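Local structure of ancillary protein 1 (Streptococcus pyogenes, 2XI9) at residues 103-108 / 113-118; 195-200 / 310-315. The protein serves as a pilus-presented adhesin of a Gram-positive pathogen, carrying an internal thioester bond that is required for efficient host cell interaction. All coordinates share one frame; numbering follows the deposited sequence.

Interaction 1: 103-108 / 113-118; sequences VYTIID and ENPNKE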
ATOM      1  N   VAL A 103      -7.091  -2.147  19.555  1.00 32.84           N
ATOM      2  CA  VAL A 103      -8.344  -1.669  19.000  1.00 31.42           C
ATOM      3  C   VAL A 103      -8.864  -2.722  18.027  1.00 30.38           C
ATOM      4  O   VAL A 103      -8.102  -3.320  17.247  1.00 28.74           O
ATOM      5  CB  VAL A 103      -8.180  -0.303  18.294  1.00 29.47           C
ATOM      6  CG1 VAL A 103      -9.477   0.123  17.617  1.00 27.94           C
ATOM      7  CG2 VAL A 103      -7.729   0.779  19.290  1.00 30.54           C
ATOM      8  N   TYR A 104     -10.167  -2.936  18.083  1.00 31.10           N
ATOM      9  CA  TYR A 104     -10.836  -3.935  17.274  1.00 31.98           C
ATOM     10  C   TYR A 104     -12.048  -3.313  16.622  1.00 32.09           C
ATOM     11  O   TYR A 104     -12.829  -2.653  17.284  1.00 33.17           O
ATOM     12  CB  TYR A 104     -11.302  -5.121  18.132  1.00 34.97           C
ATOM     13  CG  TYR A 104     -10.210  -5.794  18.935  1.00 38.12           C
ATOM     14  CD1 TYR A 104      -9.382  -6.739  18.355  1.00 40.57           C
ATOM     15  CD2 TYR A 104     -10.016  -5.488  20.280  1.00 43.20           C
ATOM     16  CE1 TYR A 104      -8.374  -7.363  19.086  1.00 43.21           C
ATOM     17  CE2 TYR A 104      -9.011  -6.104  21.027  1.00 44.90           C
ATOM     18  CZ  TYR A 104      -8.193  -7.042  20.429  1.00 44.95           C
ATOM     19  OH  TYR A 104      -7.198  -7.667  21.160  1.00 45.27           O
ATOM     20  N   THR A 105     -12.203  -3.540  15.327  1.00 31.44           N
ATOM     21  CA  THR A 105     -13.374  -3.114  14.607  1.00 32.52           C
ATOM     22  C   THR A 105     -14.379  -4.277  14.627  1.00 35.97           C
ATOM     23  O   THR A 105     -13.996  -5.459  14.585  1.00 35.24           O
ATOM     24  CB  THR A 105     -12.975  -2.599  13.196  1.00 30.70           C
ATOM     25  OG1 THR A 105     -12.150  -3.554  12.532  1.00 31.22           O
ATOM     26  CG2 THR A 105     -12.147  -1.293  13.325  1.00 29.81           C
ATOM     27  N   ILE A 106     -15.655  -3.932  14.775  1.00 38.87           N
ATOM     28  CA  ILE A 106     -16.710  -4.904  15.004  1.00 43.11           C
ATOM     29  C   ILE A 106     -17.794  -4.747  13.950  1.00 45.56           C
ATOM     30  O   ILE A 106     -18.609  -3.823  14.033  1.00 47.44           O
ATOM     31  CB  ILE A 106     -17.336  -4.722  16.390  1.00 45.42           C
ATOM     32  CG1 ILE A 106     -16.322  -5.070  17.484  1.00 45.60           C
ATOM     33  CG2 ILE A 106     -18.570  -5.600  16.534  1.00 49.15           C
ATOM     34  CD1 ILE A 106     -16.602  -4.402  18.799  1.00 48.87           C
ATOM     35  N   ILE A 107     -17.795  -5.644  12.961  1.00 46.77           N
ATOM     36  CA  ILE A 107     -18.801  -5.622  11.894  1.00 48.82           C
ATOM     37  C   ILE A 107     -19.540  -6.954  11.840  1.00 51.98           C
ATOM     38  O   ILE A 107     -18.941  -8.003  11.569  1.00 51.93           O
ATOM     39  CB  ILE A 107     -18.195  -5.303  10.491  1.00 46.73           C
ATOM     40  CG1 ILE A 107     -16.844  -4.606  10.604  1.00 44.44           C
ATOM     41  CG2 ILE A 107     -19.149  -4.416   9.700  1.00 48.62           C
ATOM     42  CD1 ILE A 107     -16.185  -4.253   9.245  1.00 43.79           C
ATOM     43  N   ASP A 108     -20.841  -6.891  12.117  1.00 55.06           N
ATOM     44  CA  ASP A 108     -21.764  -8.026  12.021  1.00 59.04           C
ATOM     45  C   ASP A 108     -21.248  -9.361  12.589  1.00 59.44           C
ATOM     46  O   ASP A 108     -20.909 -10.292  11.841  1.00 59.89           O
ATOM     47  CB  ASP A 108     -22.254  -8.192  10.573  1.00 60.46           C
ATOM     48  CG  ASP A 108     -23.202  -7.075  10.147  1.00 62.07           C
ATOM     49  OD1 ASP A 108     -22.703  -5.968   9.831  1.00 61.48           O
ATOM     50  OD2 ASP A 108     -24.437  -7.307  10.135  1.00 67.17           O
ATOM     51  N   GLU A 113      -8.914  -7.350  14.724  1.00 28.45           N
ATOM     52  CA  GLU A 113      -7.907  -6.351  15.021  1.00 27.43           C
ATOM     53  C   GLU A 113      -8.001  -5.231  13.998  1.00 24.25           C
ATOM     54  O   GLU A 113      -8.169  -5.487  12.800  1.00 21.47           O
ATOM     55  CB  GLU A 113      -6.500  -6.951  15.013  1.00 28.48           C
ATOM     56  CG  GLU A 113      -5.426  -5.890  15.210  1.00 32.17           C
ATOM     57  CD  GLU A 113      -4.035  -6.433  15.471  1.00 36.90           C
ATOM     58  OE1 GLU A 113      -3.083  -5.621  15.319  1.00 41.38           O
ATOM     59  OE2 GLU A 113      -3.887  -7.638  15.815  1.00 41.64           O
ATOM     60  N   ASN A 114      -7.901  -3.993  14.469  1.00 23.09           N
ATOM     61  CA  ASN A 114      -7.972  -2.829  13.592  1.00 21.30           C
ATOM     62  C   ASN A 114      -7.013  -2.955  12.397  1.00 19.87           C
ATOM     63  O   ASN A 114      -5.808  -3.046  12.585  1.00 18.34           O
ATOM     64  CB  ASN A 114      -7.657  -1.581  14.394  1.00 21.82           C
ATOM     65  CG  ASN A 114      -7.821  -0.307  13.615  1.00 20.61           C
ATOM     66  OD1 ASN A 114      -8.419  -0.253  12.526  1.00 19.43           O
ATOM     67  ND2 ASN A 114      -7.259   0.743  14.166  1.00 18.89           N
ATOM     68  N   PRO A 115      -7.559  -2.972  11.166  1.00 18.79           N
ATOM     69  CA  PRO A 115      -6.687  -3.044   9.982  1.00 17.78           C
ATOM     70  C   PRO A 115      -5.986  -1.755   9.665  1.00 16.05           C
ATOM     71  O   PRO A 115      -5.020  -1.771   8.897  1.00 15.40           O
ATOM     72  CB  PRO A 115      -7.639  -3.389   8.837  1.00 18.67           C
ATOM     73  CG  PRO A 115      -9.012  -3.194   9.356  1.00 20.58           C
ATOM     74  CD  PRO A 115      -8.987  -2.997  10.829  1.00 20.00           C
ATOM     75  N   ASN A 116      -6.464  -0.632  10.204  1.00 16.03           N
ATOM     76  CA  ASN A 116      -5.930   0.649   9.839  1.00 15.51           C
ATOM     77  C   ASN A 116      -4.981   1.214  10.901  1.00 16.40           C
ATOM     78  O   ASN A 116      -5.405   1.744  11.909  1.00 17.78           O
ATOM     79  CB  ASN A 116      -7.081   1.602   9.548  1.00 15.56           C
ATOM     80  CG  ASN A 116      -8.059   1.011   8.551  1.00 17.22           C
ATOM     81  OD1 ASN A 116      -9.191   0.670   8.897  1.00 17.71           O
ATOM     82  ND2 ASN A 116      -7.590   0.805   7.323  1.00 14.72           N
ATOM     83  N   LYS A 117      -3.685   1.089  10.625  1.00 15.45           N
ATOM     84  CA  LYS A 117      -2.638   1.583  11.467  1.00 15.88           C
ATOM     85  C   LYS A 117      -1.818   2.478  10.547  1.00 14.65           C
ATOM     86  O   LYS A 117      -1.334   2.032   9.528  1.00 13.53           O
ATOM     87  CB  LYS A 117      -1.843   0.413  12.043  1.00 18.39           C
ATOM     88  CG  LYS A 117      -2.735  -0.494  12.916  1.00 23.70           C
ATOM     89  CD  LYS A 117      -1.984  -1.500  13.769  1.00 31.43           C
ATOM     90  CE  LYS A 117      -1.587  -0.932  15.149  1.00 34.43           C
ATOM     91  NZ  LYS A 117      -2.734  -0.387  15.902  1.00 39.32           N
ATOM     92  N   GLU A 118      -1.747   3.761  10.879  1.00 14.00           N
ATOM     93  CA  GLU A 118      -1.158   4.756   9.989  1.00 13.71           C
ATOM     94  C   GLU A 118      -0.292   5.741  10.751  1.00 14.81           C
ATOM     95  O   GLU A 118      -0.471   5.942  11.935  1.00 15.81           O
ATOM     96  CB  GLU A 118      -2.256   5.497   9.228  1.00 13.17           C
ATOM     97  CG  GLU A 118      -3.244   4.571   8.522  1.00 14.69           C
ATOM     98  CD  GLU A 118      -4.344   5.305   7.738  1.00 15.74           C
ATOM     99  OE1 GLU A 118      -4.436   6.557   7.797  1.00 15.27           O
ATOM    100  OE2 GLU A 118      -5.134   4.583   7.085  1.00 17.07           O
TER
HETATM  101  O   HOH W   1      -4.917  -2.328  17.578  1.00 44.91           O

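Interaction 2: 195-200 / 310-315; sequences RDLFKY and SLIGTQ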
ATOM      1  N   ARG A 195      -2.493  -3.897   5.516  1.00 11.08           N
ATOM      2  CA  ARG A 195      -3.711  -4.587   5.765  1.00 12.05           C
ATOM      3  C   ARG A 195      -4.797  -3.787   5.001  1.00 13.39           C
ATOM      4  O   ARG A 195      -4.679  -2.580   4.796  1.00 13.36           O
ATOM      5  CB  ARG A 195      -4.038  -4.646   7.255  1.00 13.44           C
ATOM      6  CG  ARG A 195      -2.879  -5.034   8.238  1.00 12.94           C
ATOM      7  CD  ARG A 195      -3.311  -4.837   9.675  1.00 16.36           C
ATOM      8  NE  ARG A 195      -2.248  -5.212  10.627  1.00 19.19           N
ATOM      9  CZ  ARG A 195      -2.300  -5.016  11.946  1.00 21.53           C
ATOM     10  NH1 ARG A 195      -3.336  -4.422  12.517  1.00 21.15           N
ATOM     11  NH2 ARG A 195      -1.291  -5.421  12.710  1.00 22.30           N
ATOM     12  N   ASP A 196      -5.835  -4.453   4.566  1.00 15.13           N
ATOM     13  CA  ASP A 196      -6.937  -3.750   3.903  1.00 16.16           C
ATOM     14  C   ASP A 196      -6.423  -3.071   2.639  1.00 14.60           C
ATOM     15  O   ASP A 196      -6.631  -1.867   2.427  1.00 15.66           O
ATOM     16  CB  ASP A 196      -7.544  -2.722   4.869  1.00 17.60           C
ATOM     17  CG  ASP A 196      -8.876  -2.148   4.393  1.00 23.09           C
ATOM     18  OD1 ASP A 196      -9.634  -2.864   3.680  1.00 23.57           O
ATOM     19  OD2 ASP A 196      -9.152  -0.960   4.770  1.00 29.62           O
ATOM     20  N   LEU A 197      -5.733  -3.853   1.828  1.00 12.16           N
ATOM     21  CA  LEU A 197      -4.994  -3.377   0.677  1.00 11.31           C
ATOM     22  C   LEU A 197      -5.788  -3.527  -0.645  1.00 11.87           C
ATOM     23  O   LEU A 197      -5.417  -2.962  -1.672  1.00 11.96           O
ATOM     24  CB  LEU A 197      -3.685  -4.132   0.544  1.00  9.77           C
ATOM     25  CG  LEU A 197      -2.622  -3.934   1.646  1.00 10.57           C
ATOM     26  CD1 LEU A 197      -1.330  -4.591   1.246  1.00 13.26           C
ATOM     27  CD2 LEU A 197      -2.459  -2.401   1.867  1.00 14.98           C
ATOM     28  N   PHE A 198      -6.821  -4.347  -0.625  1.00 11.94           N
ATOM     29  CA  PHE A 198      -7.567  -4.652  -1.838  1.00 12.18           C
ATOM     30  C   PHE A 198      -8.078  -3.386  -2.507  1.00 13.39           C
ATOM     31  O   PHE A 198      -8.072  -3.285  -3.739  1.00 14.15           O
ATOM     32  CB  PHE A 198      -8.760  -5.545  -1.507  1.00 12.88           C
ATOM     33  CG  PHE A 198      -9.351  -6.215  -2.694  1.00 12.31           C
ATOM     34  CD1 PHE A 198     -10.457  -5.693  -3.334  1.00 15.53           C
ATOM     35  CD2 PHE A 198      -8.774  -7.380  -3.180  1.00 14.43           C
ATOM     36  CE1 PHE A 198     -11.017  -6.358  -4.442  1.00 17.08           C
ATOM     37  CE2 PHE A 198      -9.307  -8.030  -4.290  1.00 16.69           C
ATOM     38  CZ  PHE A 198     -10.430  -7.529  -4.905  1.00 14.16           C
ATOM     39  N   LYS A 199      -8.519  -2.433  -1.684  1.00 14.78           N
ATOM     40  CA  LYS A 199      -9.057  -1.161  -2.152  1.00 16.18           C
ATOM     41  C   LYS A 199      -8.083  -0.357  -3.015  1.00 16.24           C
ATOM     42  O   LYS A 199      -8.550   0.507  -3.761  1.00 15.94           O
ATOM     43  CB  LYS A 199      -9.527  -0.289  -0.989  1.00 17.76           C
ATOM     44  CG  LYS A 199      -8.408   0.167  -0.063  1.00 18.09           C
ATOM     45  CD  LYS A 199      -8.911   0.969   1.102  1.00 22.09           C
ATOM     46  CE  LYS A 199      -9.877   0.221   1.946  1.00 25.68           C
ATOM     47  NZ  LYS A 199     -10.093   0.905   3.259  1.00 31.04           N
ATOM     48  N   TYR A 200      -6.770  -0.628  -2.921  1.00 14.02           N
ATOM     49  CA  TYR A 200      -5.785   0.112  -3.713  1.00 13.73           C
ATOM     50  C   TYR A 200      -5.541  -0.438  -5.117  1.00 14.21           C
ATOM     51  O   TYR A 200      -4.807   0.175  -5.893  1.00 15.08           O
ATOM     52  CB  TYR A 200      -4.471   0.266  -2.958  1.00 13.14           C
ATOM     53  CG  TYR A 200      -4.678   0.862  -1.602  1.00 12.14           C
ATOM     54  CD1 TYR A 200      -5.001   2.192  -1.462  1.00 16.93           C
ATOM     55  CD2 TYR A 200      -4.600   0.079  -0.450  1.00 13.88           C
ATOM     56  CE1 TYR A 200      -5.242   2.750  -0.219  1.00 15.82           C
ATOM     57  CE2 TYR A 200      -4.830   0.618   0.803  1.00 15.77           C
ATOM     58  CZ  TYR A 200      -5.148   1.964   0.914  1.00 15.70           C
ATOM     59  OH  TYR A 200      -5.395   2.505   2.150  1.00 16.79           O
ATOM     60  N   SER A 310       0.550   3.361  -5.453  1.00 10.96           N
ATOM     61  CA  SER A 310       0.809   2.964  -4.088  1.00 10.46           C
ATOM     62  C   SER A 310       1.914   1.901  -4.147  1.00  9.80           C
ATOM     63  O   SER A 310       2.239   1.404  -5.226  1.00 10.13           O
ATOM     64  CB  SER A 310      -0.443   2.422  -3.404  1.00  9.92           C
ATOM     65  OG  SER A 310      -1.395   3.461  -3.178  1.00 14.50           O
ATOM     66  N   LEU A 311       2.548   1.642  -3.003  1.00 10.05           N
ATOM     67  CA  LEU A 311       3.742   0.806  -2.905  1.00  9.95           C
ATOM     68  C   LEU A 311       3.648  -0.172  -1.733  1.00  9.85           C
ATOM     69  O   LEU A 311       3.370   0.232  -0.583  1.00 10.13           O
ATOM     70  CB  LEU A 311       5.025   1.661  -2.725  1.00 10.04           C
ATOM     71  CG  LEU A 311       5.153   2.838  -3.686  1.00 12.74           C
ATOM     72  CD1 LEU A 311       6.130   3.918  -3.131  1.00 10.91           C
ATOM     73  CD2 LEU A 311       5.472   2.378  -5.145  1.00  9.52           C
ATOM     74  N   ILE A 312       3.905  -1.440  -2.035  1.00  8.52           N
ATOM     75  CA  ILE A 312       4.029  -2.478  -1.052  1.00  9.35           C
ATOM     76  C   ILE A 312       5.491  -2.670  -0.637  1.00  8.42           C
ATOM     77  O   ILE A 312       6.366  -2.806  -1.462  1.00  9.23           O
ATOM     78  CB  ILE A 312       3.410  -3.837  -1.543  1.00  8.97           C
ATOM     79  CG1 ILE A 312       3.533  -4.902  -0.450  1.00  9.70           C
ATOM     80  CG2 ILE A 312       4.027  -4.304  -2.865  1.00 10.36           C
ATOM     81  CD1 ILE A 312       2.675  -4.604   0.835  1.00  7.94           C
ATOM     82  N   GLY A 313       5.708  -2.743   0.660  1.00  8.31           N
ATOM     83  CA  GLY A 313       7.012  -2.776   1.231  1.00  8.76           C
ATOM     84  C   GLY A 313       7.524  -4.166   1.469  1.00  8.15           C
ATOM     85  O   GLY A 313       6.825  -5.159   1.218  1.00  9.60           O
ATOM     86  N   THR A 314       8.750  -4.202   1.972  1.00  8.77           N
ATOM     87  CA  THR A 314       9.497  -5.432   2.245  1.00  7.94           C
ATOM     88  C   THR A 314       9.945  -5.562   3.688  1.00  8.14           C
ATOM     89  O   THR A 314      10.563  -6.584   4.049  1.00  9.42           O
ATOM     90  CB  THR A 314      10.733  -5.523   1.340  1.00  7.78           C
ATOM     91  OG1 THR A 314      11.543  -4.347   1.503  1.00  8.43           O
ATOM     92  CG2 THR A 314      10.326  -5.645  -0.083  1.00  7.90           C
ATOM     93  N   GLN A 315       9.649  -4.557   4.517  1.00  7.91           N
ATOM     94  CA  GLN A 315      10.062  -4.507   5.922  1.00  9.77           C
ATOM     95  C   GLN A 315       8.798  -4.163   6.742  1.00  9.25           C
ATOM     96  O   GLN A 315       7.756  -3.917   6.160  1.00  8.96           O
ATOM     97  CB  GLN A 315      11.167  -3.460   6.148  1.00  9.90           C
ATOM     98  CG  GLN A 315      12.481  -3.731   5.300  1.00  9.66           C
ATOM     99  CD  GLN A 315      13.488  -2.574   5.361  1.00 15.86           C
ATOM    100  OE1 GLN A 315      13.286  -1.603   6.085  1.00 16.34           O
ATOM    101  NE2 GLN A 315      14.598  -2.692   4.604  1.00 13.08           N
TER

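Interaction 1: 103-108 / 113-118
Y104 and E113 face each other as an antiparallel, non-hydrogen-bonded pair with their CA atoms 4.4 Å apart, and beside this pair N114 N donates to V103 O (2.9 Å, N-H...O 161°). This is the end of a beta hairpin in the prealbumin-like fold domain: strand 110-113 forms the edge of its antiparallel sheet, and the chain then leaves toward strand 117-119 of another sheet. The side chains of the facing pair diverge; Y104 CD1 still lies 3.7 Å from E113 CA, while the E113 carboxylate turns to K102 and R195. With CG anti to its backbone N (chi1 -175°), N114 runs alongside V103, its CB and ND2 both 4.1 Å from V103 CG1, and ND2 is satisfied by D323 and I324 O of strand 321-329. Past the strand, N114 OD1 accepts from N116 N at 3.1 Å, closing an Asx turn, the donor lying well above the carbonyl plane. A water bound by V103 N (2.9 Å) also receives a weak bond from K117 NZ. Beyond N114, T105 OG1 comes up to the ring carbon P115 CD at 3.6 Å.

Interaction 2: 195-200 / 310-315
L197 and I312 make one of two light touches here, methyl against methyl, with L197 CD1 4.0 Å from I312 CD1. Their side chains cross at about a right angle and meet at their ends. I312 reaches across because CG1 stands anti to its backbone N (chi1 -179°) and chi2 of 66° then bends CD1 toward the leucine. F212 and L213 of helix 209-222 also pack on L197, and I216 on I312, which closes a buried apolar cluster between the loop, the helix and the sheet. In the other touch, also buried, the Y200 ring has CD1 4.2 Å from S310 OG, approached obliquely and without a hydrogen bond. Strand 311-313 runs between strands 155-160 and 299-303 in the mixed sheet of the thioester-domain part of the chain, and residues 195-200 belong to the connection from edge strand 189-193 to helix 209-222. That connection curls into a short 3-10 turn, where Y200 N bonds to L197 O at 3.0 Å, and both L197 and Y200 direct their CB atoms at the strand. Against this buried side stand D196 and K199, polar and partly exposed. K199 CG covers one face of the buried Y200 ring, 3.6 Å above its centre, and K199 NZ goes on to a salt bridge with D196 OD2 (2.6 Å). A second carboxylate, that of E328, also pairs with K199 NZ.

Interaction 2 sits almost at the centre of the chain, and all four of its touching residues are buried; the centre of interaction 1 lies about 17 Å from that of the chain, and it is only partly buried. Their chemistry follows: 103-108 and 113-118 are joined by a backbone hydrogen bond between segments close in sequence, whereas 195-200 and 310-315, far apart in sequence, meet through side chains alone. They hold different sheets, yet R195, at the start of 195-200 but not part of its contact with 310-315, reaches over to 113-118. R195 NH1 makes a salt bridge to E113 OE1 (3.1 Å), with a weak hydrogen bond to N114 O. P115 packs against R195 and D196, bringing the prealbumin-like part against the thioester-domain loop.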